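Local atomic coordinates of mannan endo-1,6-alpha-mannosidase (Chaetomium thermophilum, PDB entry 6RY0), a protein that probably hydrolyses alpha-1,6-mannosidic linkages of mannan or transfers the mannosyl part, and as a Dfg5 enzyme is implicated in attaching GPI-anchored glycoproteins to the fungal cell wall. Residues 173-178 with 192-197; 200-205 with 223-228; 206-211 with 267-272; 128-133 with 164-169. One frame throughout, in Å; residues are numbered along the deposited sequence.

Contact 1: 173-178 with 192-197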
loop_
_atom_site.group_PDB
_atom_site.type_symbol
_atom_site.label_atom_id
_atom_site.label_comp_id
_atom_site.label_asym_id
_atom_site.label_seq_id
_atom_site.Cartn_x
_atom_site.Cartn_y
_atom_site.Cartn_z
ATOM N N ASP A 173 -0.395 -0.298 -24.123
ATOM C CA ASP A 173 -0.769 0.041 -25.474
ATOM C C ASP A 173 -0.475 1.521 -25.768
ATOM O O ASP A 173 0.129 2.215 -24.954
ATOM C CB ASP A 173 -2.221 -0.408 -25.775
ATOM C CG ASP A 173 -3.301 0.419 -25.098
ATOM O OD1 ASP A 173 -3.078 1.589 -24.773
ATOM O OD2 ASP A 173 -4.423 -0.120 -24.938
ATOM N N GLY A 174 -0.845 1.986 -26.957
ATOM C CA GLY A 174 -0.461 3.315 -27.385
ATOM C C GLY A 174 -1.410 4.403 -26.935
ATOM O O GLY A 174 -1.095 5.580 -27.124
ATOM N N THR A 175 -2.541 4.060 -26.332
ATOM C CA THR A 175 -3.437 5.097 -25.885
ATOM C C THR A 175 -2.747 5.933 -24.805
ATOM O O THR A 175 -2.058 5.396 -23.954
ATOM C CB THR A 175 -4.780 4.528 -25.415
ATOM O OG1 THR A 175 -4.615 3.727 -24.238
ATOM C CG2 THR A 175 -5.427 3.697 -26.518
ATOM N N CYS A 176 -2.926 7.247 -24.846
ATOM C CA CYS A 176 -2.246 8.136 -23.934
ATOM C C CYS A 176 -0.730 7.980 -23.959
ATOM O O CYS A 176 -0.063 8.344 -23.019
ATOM C CB CYS A 176 -2.769 8.015 -22.511
ATOM S SG CYS A 176 -4.579 8.124 -22.470
ATOM N N ASN A 177 -0.212 7.450 -25.064
ATOM C CA ASN A 177 1.230 7.191 -25.232
ATOM C C ASN A 177 1.785 6.216 -24.175
ATOM O O ASN A 177 2.980 6.177 -23.952
ATOM C CB ASN A 177 2.060 8.476 -25.242
ATOM C CG ASN A 177 1.596 9.447 -26.296
ATOM O OD1 ASN A 177 1.169 9.065 -27.364
ATOM N ND2 ASN A 177 1.703 10.729 -25.997
ATOM N N GLY A 178 0.921 5.399 -23.586
ATOM C CA GLY A 178 1.342 4.395 -22.632
ATOM C C GLY A 178 0.587 4.481 -21.339
ATOM O O GLY A 178 -0.511 5.015 -21.295
ATOM N N ASN A 192 -11.165 1.594 -19.365
ATOM C CA ASN A 192 -10.875 2.825 -20.085
ATOM C C ASN A 192 -10.252 3.936 -19.235
ATOM O O ASN A 192 -9.960 4.999 -19.761
ATOM C CB ASN A 192 -12.158 3.356 -20.740
ATOM C CG ASN A 192 -13.213 3.806 -19.724
ATOM O OD1 ASN A 192 -13.290 3.326 -18.612
ATOM N ND2 ASN A 192 -14.050 4.738 -20.132
ATOM N N TYR A 193 -10.034 3.686 -17.946
ATOM C CA TYR A 193 -9.468 4.678 -17.045
ATOM C C TYR A 193 -8.007 4.325 -16.783
ATOM O O TYR A 193 -7.706 3.268 -16.228
ATOM C CB TYR A 193 -10.258 4.682 -15.739
ATOM C CG TYR A 193 -10.000 5.819 -14.774
ATOM C CD1 TYR A 193 -10.050 7.143 -15.189
ATOM C CD2 TYR A 193 -9.811 5.585 -13.409
ATOM C CE1 TYR A 193 -9.870 8.188 -14.281
ATOM C CE2 TYR A 193 -9.638 6.631 -12.509
ATOM C CZ TYR A 193 -9.683 7.930 -12.948
ATOM O OH TYR A 193 -9.526 9.002 -12.092
ATOM N N LYS A 194 -7.096 5.190 -17.203
ATOM C CA LYS A 194 -5.681 5.019 -16.875
ATOM C C LYS A 194 -5.421 5.887 -15.657
ATOM O O LYS A 194 -5.452 7.110 -15.734
ATOM C CB LYS A 194 -4.781 5.391 -18.044
ATOM C CG LYS A 194 -4.816 4.367 -19.180
ATOM C CD LYS A 194 -3.789 4.547 -20.259
ATOM C CE LYS A 194 -3.713 3.288 -21.089
ATOM N NZ LYS A 194 -2.613 3.324 -22.108
ATOM N N ASN A 195 -5.237 5.244 -14.516
ATOM C CA ASN A 195 -5.198 5.966 -13.287
ATOM C C ASN A 195 -3.842 5.923 -12.620
ATOM O O ASN A 195 -2.980 5.096 -12.905
ATOM C CB ASN A 195 -6.307 5.557 -12.354
ATOM C CG ASN A 195 -6.287 4.130 -11.958
ATOM O OD1 ASN A 195 -5.467 3.316 -12.402
ATOM N ND2 ASN A 195 -7.210 3.787 -11.084
ATOM N N THR A 196 -3.648 6.878 -11.722
ATOM C CA THR A 196 -2.393 6.966 -11.019
ATOM C C THR A 196 -2.092 5.719 -10.236
ATOM O O THR A 196 -0.963 5.226 -10.305
ATOM C CB THR A 196 -2.370 8.208 -10.142
ATOM O OG1 THR A 196 -2.546 9.310 -11.021
ATOM C CG2 THR A 196 -1.077 8.303 -9.370
ATOM N N ILE A 197 -3.048 5.208 -9.469
ATOM C CA ILE A 197 -2.698 4.168 -8.510
ATOM C C ILE A 197 -2.176 2.901 -9.210
ATOM O O ILE A 197 -1.228 2.276 -8.720
ATOM C CB ILE A 197 -3.831 3.869 -7.514
ATOM C CG1 ILE A 197 -3.352 2.912 -6.419
ATOM C CG2 ILE A 197 -5.100 3.343 -8.209
ATOM C CD1 ILE A 197 -2.305 3.445 -5.578
HETATM O O HOH W 1 -2.039 0.518 -21.935
#
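K194 sends its extended side chain from strand 193-195 into the curl of loop 173-178, where the ammonium nitrogen ends among oxygens. Its CG lies anti to the carbonyl carbon (chi1 -73°), and beyond it the chain runs nearly straight, passing C176, which is tied to C252 by a disulfide. NZ donates to T175 O and G178 O, each at 2.8 Å. It stands above both carbonyl planes, and G178 N reaches T175 O from the opposite face. A salt bridge joins NZ to D173 OD1 (3.2 Å), met from above the carboxylate plane. The same oxygen accepts T175 N in an Asx turn, as well as the T175 hydroxyl, OG1 to OD1 2.7 Å, on its syn side. The hydroxyl can do this because OG1 sits between its backbone N and carbonyl carbon (chi1 66°). A water, also bound by D173 N, and G179 O accept from NZ too, so acceptors outnumber its three N-H groups and some must share. With a methionine at K194, D173 and the inward-turned carbonyls would probably lose their shared donor. One buried ammonium pins an irregular loop to the strand, and the surrounding oxygens are likely to favour its charged form.

Contact 2: 200-205 with 223-228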
loop_
_atom_site.group_PDB
_atom_site.type_symbol
_atom_site.label_atom_id
_atom_site.label_comp_id
_atom_site.label_asym_id
_atom_site.label_seq_id
_atom_site.Cartn_x
_atom_site.Cartn_y
_atom_site.Cartn_z
ATOM N N ALA A 200 1.311 3.773 -10.152
ATOM C CA ALA A 200 2.123 3.951 -8.956
ATOM C C ALA A 200 2.513 2.609 -8.341
ATOM O O ALA A 200 3.630 2.468 -7.874
ATOM C CB ALA A 200 1.382 4.821 -7.956
ATOM N N CYS A 201 1.592 1.653 -8.317
ATOM C CA CYS A 201 1.929 0.329 -7.789
ATOM C C CYS A 201 3.019 -0.312 -8.644
ATOM O O CYS A 201 3.975 -0.898 -8.118
ATOM C CB CYS A 201 0.693 -0.579 -7.757
ATOM S SG CYS A 201 -0.566 -0.152 -6.533
ATOM N N PHE A 202 2.867 -0.251 -9.959
ATOM C CA PHE A 202 3.863 -0.845 -10.851
ATOM C C PHE A 202 5.220 -0.156 -10.726
ATOM O O PHE A 202 6.265 -0.799 -10.683
ATOM C CB PHE A 202 3.295 -0.849 -12.272
ATOM C CG PHE A 202 4.212 -1.412 -13.323
ATOM C CD1 PHE A 202 4.758 -2.674 -13.219
ATOM C CD2 PHE A 202 4.503 -0.685 -14.453
ATOM C CE1 PHE A 202 5.564 -3.201 -14.212
ATOM C CE2 PHE A 202 5.314 -1.224 -15.445
ATOM C CZ PHE A 202 5.860 -2.448 -15.322
ATOM N N PHE A 203 5.196 1.186 -10.632
ATOM C CA PHE A 203 6.383 1.980 -10.401
ATOM C C PHE A 203 7.074 1.565 -9.105
ATOM O O PHE A 203 8.273 1.320 -9.069
ATOM C CB PHE A 203 5.986 3.454 -10.349
ATOM C CG PHE A 203 7.062 4.357 -9.809
ATOM C CD1 PHE A 203 8.273 4.498 -10.472
ATOM C CD2 PHE A 203 6.883 5.063 -8.635
ATOM C CE1 PHE A 203 9.277 5.286 -9.961
ATOM C CE2 PHE A 203 7.874 5.879 -8.113
ATOM C CZ PHE A 203 9.073 5.980 -8.777
ATOM N N ASP A 204 6.302 1.552 -8.013
ATOM C CA ASP A 204 6.872 1.237 -6.712
ATOM C C ASP A 204 7.475 -0.162 -6.697
ATOM O O ASP A 204 8.565 -0.374 -6.180
ATOM C CB ASP A 204 5.737 1.346 -5.654
ATOM C CG ASP A 204 6.245 1.217 -4.247
ATOM O OD1 ASP A 204 7.009 2.143 -3.842
ATOM O OD2 ASP A 204 5.848 0.255 -3.544
ATOM N N LEU A 205 6.770 -1.142 -7.264
ATOM C CA LEU A 205 7.311 -2.506 -7.353
ATOM C C LEU A 205 8.587 -2.544 -8.137
ATOM O O LEU A 205 9.536 -3.239 -7.760
ATOM C CB LEU A 205 6.329 -3.477 -8.018
ATOM C CG LEU A 205 5.230 -3.942 -7.080
ATOM C CD1 LEU A 205 4.158 -4.697 -7.819
ATOM C CD2 LEU A 205 5.761 -4.808 -5.936
ATOM N N GLU A 223 11.529 4.028 -14.144
ATOM C CA GLU A 223 11.825 5.349 -14.732
ATOM C C GLU A 223 10.771 5.668 -15.800
ATOM O O GLU A 223 10.233 6.780 -15.869
ATOM C CB GLU A 223 13.256 5.419 -15.362
ATOM C CG GLU A 223 14.557 5.193 -14.460
ATOM C CD GLU A 223 15.294 6.482 -13.977
ATOM O OE1 GLU A 223 14.724 7.568 -14.232
ATOM O OE2 GLU A 223 16.421 6.406 -13.305
ATOM N N LYS A 224 10.532 4.707 -16.693
ATOM C CA LYS A 224 9.618 4.918 -17.803
ATOM C C LYS A 224 8.225 5.251 -17.291
ATOM O O LYS A 224 7.554 6.163 -17.812
ATOM C CB LYS A 224 9.602 3.651 -18.674
ATOM C CG LYS A 224 8.715 3.710 -19.883
ATOM C CD LYS A 224 8.819 2.393 -20.655
ATOM C CE LYS A 224 8.736 2.521 -22.163
ATOM N NZ LYS A 224 7.397 2.944 -22.512
ATOM N N ILE A 225 7.742 4.495 -16.305
ATOM C CA ILE A 225 6.379 4.718 -15.826
ATOM C C ILE A 225 6.266 6.032 -15.064
ATOM O O ILE A 225 5.270 6.757 -15.220
ATOM C CB ILE A 225 5.914 3.540 -14.961
ATOM C CG1 ILE A 225 5.848 2.273 -15.758
ATOM C CG2 ILE A 225 4.634 3.863 -14.202
ATOM C CD1 ILE A 225 4.719 2.265 -16.760
ATOM N N PHE A 226 7.265 6.377 -14.266
ATOM C CA PHE A 226 7.250 7.671 -13.589
ATOM C C PHE A 226 7.225 8.808 -14.602
ATOM O O PHE A 226 6.463 9.767 -14.472
ATOM C CB PHE A 226 8.466 7.802 -12.682
ATOM C CG PHE A 226 8.356 8.988 -11.767
ATOM C CD1 PHE A 226 8.753 10.239 -12.187
ATOM C CD2 PHE A 226 7.845 8.849 -10.466
ATOM C CE1 PHE A 226 8.627 11.331 -11.317
ATOM C CE2 PHE A 226 7.727 9.922 -9.625
ATOM C CZ PHE A 226 8.108 11.139 -10.060
ATOM N N ASP A 227 8.060 8.692 -15.637
ATOM C CA ASP A 227 8.124 9.735 -16.632
ATOM C C ASP A 227 6.806 9.870 -17.381
ATOM O O ASP A 227 6.426 10.977 -17.772
ATOM C CB ASP A 227 9.301 9.505 -17.557
ATOM C CG ASP A 227 10.654 9.804 -16.883
ATOM O OD1 ASP A 227 10.692 10.339 -15.744
ATOM O OD2 ASP A 227 11.669 9.461 -17.490
ATOM N N TRP A 228 6.096 8.758 -17.561
ATOM C CA TRP A 228 4.777 8.787 -18.156
ATOM C C TRP A 228 3.770 9.516 -17.253
ATOM O O TRP A 228 3.020 10.366 -17.700
ATOM C CB TRP A 228 4.294 7.357 -18.490
ATOM C CG TRP A 228 2.936 7.370 -19.101
ATOM C CD1 TRP A 228 2.642 7.573 -20.424
ATOM C CD2 TRP A 228 1.679 7.257 -18.417
ATOM N NE1 TRP A 228 1.285 7.600 -20.598
ATOM C CE2 TRP A 228 0.666 7.415 -19.388
ATOM C CE3 TRP A 228 1.301 7.025 -17.090
ATOM C CZ2 TRP A 228 -0.672 7.362 -19.079
ATOM C CZ3 TRP A 228 -0.042 6.954 -16.783
ATOM C CH2 TRP A 228 -1.005 7.145 -17.764
#
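F202 and F203 project from helix 196-213 to flank I225, the main bump offered by helix 216-231. The segment axes approach to 9.0 Å and run roughly antiparallel, their directions 146° apart, with F203 and I225 opposite each other. The branched end of I225 enters the space between the two phenylalanines. Its CG1 arm goes to F202, with CG1 3.5 Å from F202 CD2, while its CD1 lies in the plane of that ring, at its edge. The two side chains cross at about a right angle. Its other branch, CG2, turns to the stem of the next residue, 4.1 Å from F203 CB. Further out, F203 and F226 lie side by side and point the same way; both place CG anti to the backbone N (chi1 167° for F203), which carries the rings outward together. F226 CD2 sits over one face of the F203 ring, offset toward the rim and 3.5 Å from F203 CZ, while F226 CB lies 3.8 Å from F203 CE1. The ring centroids are 5.2 Å apart and the planes inclined at 50°. Other helices complete the hollows: W163 of helix 155-167 stacks on F202, W283 of helix 281-298 meets F226 edge to face, and the far side of F203 reaches G270 of helix 261-278. Between the two segments the packing is apolar, without a hydrogen bond. Two consecutive antiparallel helices joined by a short turn form an alpha-alpha hairpin, the building element of the (alpha/alpha)6 barrel adopted by glycoside hydrolase family 76.

Contact 3: 206-211 with 267-272; sequences GARLAR and LLHGAA
Helices 196-213 and 261-278 run in roughly the same direction here and come very close at A207 and G270, whose CA atoms are 5.7 Å apart. Both segments are regular helix, and two small residues meet at the approach. The A207 methyl points at the opposite helix and rests 3.5 Å from G270 O; G270, having no side chain, meets it with bare backbone.

Beside this backbone contact, R208 and H269 meet at an angle. The arginine chain bends at its third torsion (chi3 71°), and this turns the guanidinium across the end of the imidazole. H269 CE1 lies over one face of that group, offset toward its rim, 3.6 Å from R208 NH1 and 3.7 Å from R208 CD. The imidazole comes edge-on, R208 CZ lying in its plane, and the two planes are 84° apart. No hydrogen bond links the pair directly. D204, one turn before R208 on the same helix, serves both: OD2 forms a salt bridge with R208 NH1, and OD1 is hydrogen-bonded to H269 ND1. E142 of helix 127-142 takes the other arginine terminus, NH2, in a second salt bridge. Two carboxylates probably compensate the charge of the buried arginine, while a shared aspartate fixes the arginine and histidine relative to each other. Such side-by-side packing of helices that run the same way, with an oppositely directed helix between them in sequence, is consistent with neighbours in one ring of an (alpha/alpha)6 barrel.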
loop_
_atom_site.group_PDB
_atom_site.type_symbol
_atom_site.label_atom_id
_atom_site.label_comp_id
_atom_site.label_asym_id
_atom_site.label_seq_id
_atom_site.Cartn_x
_atom_site.Cartn_y
_atom_site.Cartn_z
ATOM N N GLY A 206 8.625 -1.850 -9.271
ATOM C CA GLY A 206 9.847 -1.827 -10.067
ATOM C C GLY A 206 11.026 -1.232 -9.319
ATOM O O GLY A 206 12.133 -1.771 -9.329
ATOM N N ALA A 207 10.789 -0.119 -8.642
ATOM C CA ALA A 207 11.859 0.546 -7.898
ATOM C C ALA A 207 12.387 -0.364 -6.782
ATOM O O ALA A 207 13.584 -0.458 -6.537
ATOM C CB ALA A 207 11.345 1.841 -7.351
ATOM N N ARG A 208 11.468 -1.017 -6.094
ATOM C CA ARG A 208 11.825 -1.891 -4.980
ATOM C C ARG A 208 12.498 -3.164 -5.458
ATOM O O ARG A 208 13.462 -3.644 -4.839
ATOM C CB ARG A 208 10.584 -2.202 -4.138
ATOM C CG ARG A 208 10.085 -0.951 -3.442
ATOM C CD ARG A 208 8.688 -1.077 -2.907
ATOM N NE ARG A 208 8.614 -1.955 -1.762
ATOM C CZ ARG A 208 7.470 -2.246 -1.155
ATOM N NH1 ARG A 208 6.299 -1.760 -1.592
ATOM N NH2 ARG A 208 7.478 -3.044 -0.097
ATOM N N LEU A 209 12.040 -3.724 -6.567
ATOM C CA LEU A 209 12.708 -4.898 -7.130
ATOM C C LEU A 209 14.096 -4.547 -7.599
ATOM O O LEU A 209 15.024 -5.350 -7.446
ATOM C CB LEU A 209 11.850 -5.533 -8.229
ATOM C CG LEU A 209 10.661 -6.331 -7.700
ATOM C CD1 LEU A 209 9.617 -6.572 -8.802
ATOM C CD2 LEU A 209 11.121 -7.656 -7.091
ATOM N N ALA A 210 14.265 -3.370 -8.183
ATOM C CA ALA A 210 15.611 -2.919 -8.562
ATOM C C ALA A 210 16.538 -2.880 -7.360
ATOM O O ALA A 210 17.642 -3.408 -7.390
ATOM C CB ALA A 210 15.557 -1.549 -9.206
ATOM N N ARG A 211 16.087 -2.241 -6.282
ATOM C CA ARG A 211 16.961 -2.128 -5.122
ATOM C C ARG A 211 17.295 -3.513 -4.537
ATOM O O ARG A 211 18.422 -3.772 -4.120
ATOM C CB ARG A 211 16.364 -1.217 -4.054
ATOM C CG ARG A 211 17.344 -0.954 -2.919
ATOM C CD ARG A 211 16.771 -0.086 -1.839
ATOM N NE ARG A 211 17.734 0.210 -0.788
ATOM C CZ ARG A 211 17.838 -0.443 0.365
ATOM N NH1 ARG A 211 17.084 -1.485 0.641
ATOM N NH2 ARG A 211 18.701 -0.012 1.292
ATOM N N LEU A 267 4.054 7.335 -4.808
ATOM C CA LEU A 267 5.074 7.871 -5.688
ATOM C C LEU A 267 6.290 8.341 -4.896
ATOM O O LEU A 267 7.426 8.130 -5.333
ATOM C CB LEU A 267 4.532 8.981 -6.559
ATOM C CG LEU A 267 3.463 8.553 -7.576
ATOM C CD1 LEU A 267 3.079 9.726 -8.446
ATOM C CD2 LEU A 267 3.903 7.394 -8.407
ATOM N N LEU A 268 6.089 8.991 -3.751
ATOM C CA LEU A 268 7.216 9.352 -2.892
ATOM C C LEU A 268 8.027 8.114 -2.499
ATOM O O LEU A 268 9.246 8.132 -2.551
ATOM C CB LEU A 268 6.697 10.088 -1.646
ATOM C CG LEU A 268 7.766 10.376 -0.593
ATOM C CD1 LEU A 268 8.813 11.368 -1.081
ATOM C CD2 LEU A 268 7.137 10.876 0.686
ATOM N N HIS A 269 7.330 7.069 -2.076
ATOM C CA HIS A 269 7.979 5.822 -1.664
ATOM C C HIS A 269 8.824 5.269 -2.811
ATOM O O HIS A 269 10.010 4.990 -2.612
ATOM C CB HIS A 269 6.866 4.874 -1.226
ATOM C CG HIS A 269 7.288 3.594 -0.588
ATOM N ND1 HIS A 269 7.315 2.400 -1.272
ATOM C CD2 HIS A 269 7.544 3.299 0.708
ATOM C CE1 HIS A 269 7.555 1.433 -0.408
ATOM N NE2 HIS A 269 7.696 1.939 0.798
ATOM N N GLY A 270 8.244 5.117 -3.991
ATOM C CA GLY A 270 9.021 4.574 -5.082
ATOM C C GLY A 270 10.160 5.464 -5.480
ATOM O O GLY A 270 11.253 4.983 -5.824
ATOM N N ALA A 271 9.945 6.786 -5.467
ATOM C CA ALA A 271 11.013 7.724 -5.813
ATOM C C ALA A 271 12.170 7.609 -4.817
ATOM O O ALA A 271 13.333 7.749 -5.210
ATOM C CB ALA A 271 10.470 9.138 -5.862
ATOM N N ALA A 272 11.870 7.370 -3.539
ATOM C CA ALA A 272 12.906 7.200 -2.551
ATOM C C ALA A 272 13.734 5.946 -2.835
ATOM O O ALA A 272 14.952 5.975 -2.726
ATOM C CB ALA A 272 12.297 7.147 -1.153
#

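Contact 4: 128-133 with 164-169; sequences DDQGFW and TTQASP
Q130 follows D129, a calcium ligand in another structure of this protein with no calcium bound to it here, and spans the space from helix 127-142 to helix 155-167 with a nearly straight side chain. CG lies anti to the backbone N (chi1 -176°), which carries the amide out to T165 and Q166. NE2 donates to T165 OG1 at 2.8 Å (N-H...O 153°), with the hydroxyl tilted somewhat from the amide plane. On the other side of the group, Q130 OE1 accepts from Q166 NE2 at 3.2 Å, the donor standing above the carbonyl plane. The two glutamines slide past each other in opposite directions with their amide planes 70° apart. Next, at G131, which has no side chain, Q166 NE2 lies 3.7 Å from the backbone N. Outside partners complete the Q130 amide: D115 O accepts from NE2, and OE1 also accepts from R171 NH1. T165 OG1 is in turn hydrogen-bonded to V162 O. With a leucine at Q130, Q166 NE2 and R171 would probably be left without their shared acceptor, and T165 OG1 without its donor. Each end of the buried amide has two partners of the right polarity, which fixes which way round it sits and makes it a polar bridge between two helices.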
loop_
_atom_site.group_PDB
_atom_site.type_symbol
_atom_site.label_atom_id
_atom_site.label_comp_id
_atom_site.label_asym_id
_atom_site.label_seq_id
_atom_site.Cartn_x
_atom_site.Cartn_y
_atom_site.Cartn_z
ATOM N N ASP A 128 -4.083 -2.194 -9.632
ATOM C CA ASP A 128 -3.866 -1.767 -8.251
ATOM C C ASP A 128 -4.155 -2.892 -7.246
ATOM O O ASP A 128 -3.405 -3.080 -6.299
ATOM C CB ASP A 128 -4.709 -0.513 -7.915
ATOM C CG ASP A 128 -6.213 -0.625 -8.235
ATOM O OD1 ASP A 128 -6.626 -1.453 -9.063
ATOM O OD2 ASP A 128 -7.005 0.114 -7.618
ATOM N N ASP A 129 -5.239 -3.631 -7.444
ATOM C CA ASP A 129 -5.556 -4.704 -6.518
ATOM C C ASP A 129 -4.434 -5.732 -6.491
ATOM O O ASP A 129 -3.939 -6.127 -5.433
ATOM C CB ASP A 129 -6.867 -5.398 -6.883
ATOM C CG ASP A 129 -8.001 -4.457 -7.042
ATOM O OD1 ASP A 129 -8.222 -3.978 -8.139
ATOM O OD2 ASP A 129 -8.676 -4.157 -6.074
ATOM N N GLN A 130 -4.041 -6.183 -7.675
ATOM C CA GLN A 130 -2.938 -7.131 -7.807
ATOM C C GLN A 130 -1.646 -6.513 -7.258
ATOM O O GLN A 130 -0.871 -7.183 -6.556
ATOM C CB GLN A 130 -2.765 -7.498 -9.288
ATOM C CG GLN A 130 -1.712 -8.547 -9.511
ATOM C CD GLN A 130 -1.204 -8.630 -10.933
ATOM O OE1 GLN A 130 -1.325 -7.669 -11.703
ATOM N NE2 GLN A 130 -0.594 -9.757 -11.280
ATOM N N GLY A 131 -1.434 -5.244 -7.556
ATOM C CA GLY A 131 -0.259 -4.544 -7.104
ATOM C C GLY A 131 -0.123 -4.506 -5.614
ATOM O O GLY A 131 0.990 -4.685 -5.121
ATOM N N PHE A 132 -1.215 -4.270 -4.889
ATOM C CA PHE A 132 -1.109 -4.227 -3.426
ATOM C C PHE A 132 -0.672 -5.564 -2.850
ATOM O O PHE A 132 0.106 -5.598 -1.897
ATOM C CB PHE A 132 -2.398 -3.735 -2.792
ATOM C CG PHE A 132 -2.423 -2.271 -2.586
ATOM C CD1 PHE A 132 -1.937 -1.724 -1.429
ATOM C CD2 PHE A 132 -2.906 -1.414 -3.569
ATOM C CE1 PHE A 132 -1.918 -0.333 -1.240
ATOM C CE2 PHE A 132 -2.863 -0.043 -3.380
ATOM C CZ PHE A 132 -2.357 0.464 -2.203
ATOM N N TRP A 133 -1.157 -6.680 -3.404
ATOM C CA TRP A 133 -0.671 -7.990 -2.974
ATOM C C TRP A 133 0.796 -8.156 -3.310
ATOM O O TRP A 133 1.571 -8.648 -2.497
ATOM C CB TRP A 133 -1.508 -9.108 -3.601
ATOM C CG TRP A 133 -2.854 -9.284 -2.974
ATOM C CD1 TRP A 133 -4.037 -8.796 -3.391
ATOM C CD2 TRP A 133 -3.128 -10.036 -1.780
ATOM N NE1 TRP A 133 -5.047 -9.199 -2.528
ATOM C CE2 TRP A 133 -4.507 -9.983 -1.546
ATOM C CE3 TRP A 133 -2.324 -10.741 -0.889
ATOM C CZ2 TRP A 133 -5.100 -10.619 -0.445
ATOM C CZ3 TRP A 133 -2.913 -11.378 0.193
ATOM C CH2 TRP A 133 -4.283 -11.314 0.401
ATOM N N THR A 164 6.109 -8.743 -13.378
ATOM C CA THR A 164 6.260 -9.253 -14.727
ATOM C C THR A 164 4.928 -9.231 -15.473
ATOM O O THR A 164 4.867 -8.825 -16.646
ATOM C CB THR A 164 6.873 -10.659 -14.695
ATOM O OG1 THR A 164 8.210 -10.583 -14.198
ATOM C CG2 THR A 164 6.893 -11.249 -16.099
ATOM N N THR A 165 3.845 -9.652 -14.840
ATOM C CA THR A 165 2.551 -9.601 -15.483
ATOM C C THR A 165 2.145 -8.172 -15.781
ATOM O O THR A 165 1.469 -7.917 -16.797
ATOM C CB THR A 165 1.453 -10.336 -14.703
ATOM O OG1 THR A 165 1.174 -9.666 -13.473
ATOM C CG2 THR A 165 1.767 -11.807 -14.497
ATOM N N GLN A 166 2.533 -7.228 -14.940
ATOM C CA GLN A 166 2.225 -5.815 -15.155
ATOM C C GLN A 166 3.065 -5.194 -16.254
ATOM O O GLN A 166 2.641 -4.219 -16.860
ATOM C CB GLN A 166 2.325 -5.030 -13.834
ATOM C CG GLN A 166 1.210 -5.403 -12.908
ATOM C CD GLN A 166 1.118 -4.624 -11.660
ATOM O OE1 GLN A 166 1.952 -3.785 -11.389
ATOM N NE2 GLN A 166 0.058 -4.861 -10.909
ATOM N N ALA A 167 4.234 -5.767 -16.518
ATOM C CA ALA A 167 5.125 -5.343 -17.602
ATOM C C ALA A 167 4.765 -5.982 -18.941
ATOM O O ALA A 167 5.335 -5.642 -19.960
ATOM C CB ALA A 167 6.558 -5.695 -17.253
ATOM N N SER A 168 3.816 -6.915 -18.970
ATOM C CA SER A 168 3.522 -7.675 -20.169
ATOM C C SER A 168 3.006 -6.740 -21.255
ATOM O O SER A 168 2.278 -5.789 -20.977
ATOM C CB SER A 168 2.523 -8.769 -19.813
ATOM O OG SER A 168 2.355 -9.719 -20.852
ATOM N N PRO A 169 3.358 -7.020 -22.516
ATOM C CA PRO A 169 3.080 -6.024 -23.549
ATOM C C PRO A 169 1.613 -5.654 -23.744
ATOM O O PRO A 169 1.332 -4.497 -24.091
ATOM C CB PRO A 169 3.706 -6.643 -24.802
ATOM C CG PRO A 169 4.102 -8.004 -24.459
ATOM C CD PRO A 169 4.199 -8.118 -23.014
#

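From the N terminus, contact 4 comes first: it closes the loop that runs from helix 127-142 to the end of helix 155-167. Contact 1 follows in series, folding the next loop back on strand 193-195 at the start of helix 196-213. That helix then supplies the first segments of contacts 2 and 3. These two cross, because helix 216-231, the partner in contact 2, lies between 206-211 and 267-272; they touch through D204 and F203. W228 probably hydrogen-bonds C176 O, joining contact 2 to contact 1, while F202 leans on Q166 of contact 4 and C201 packs on F132 of helix 127-142. Helix 196-213 is thereby tied to four other helices.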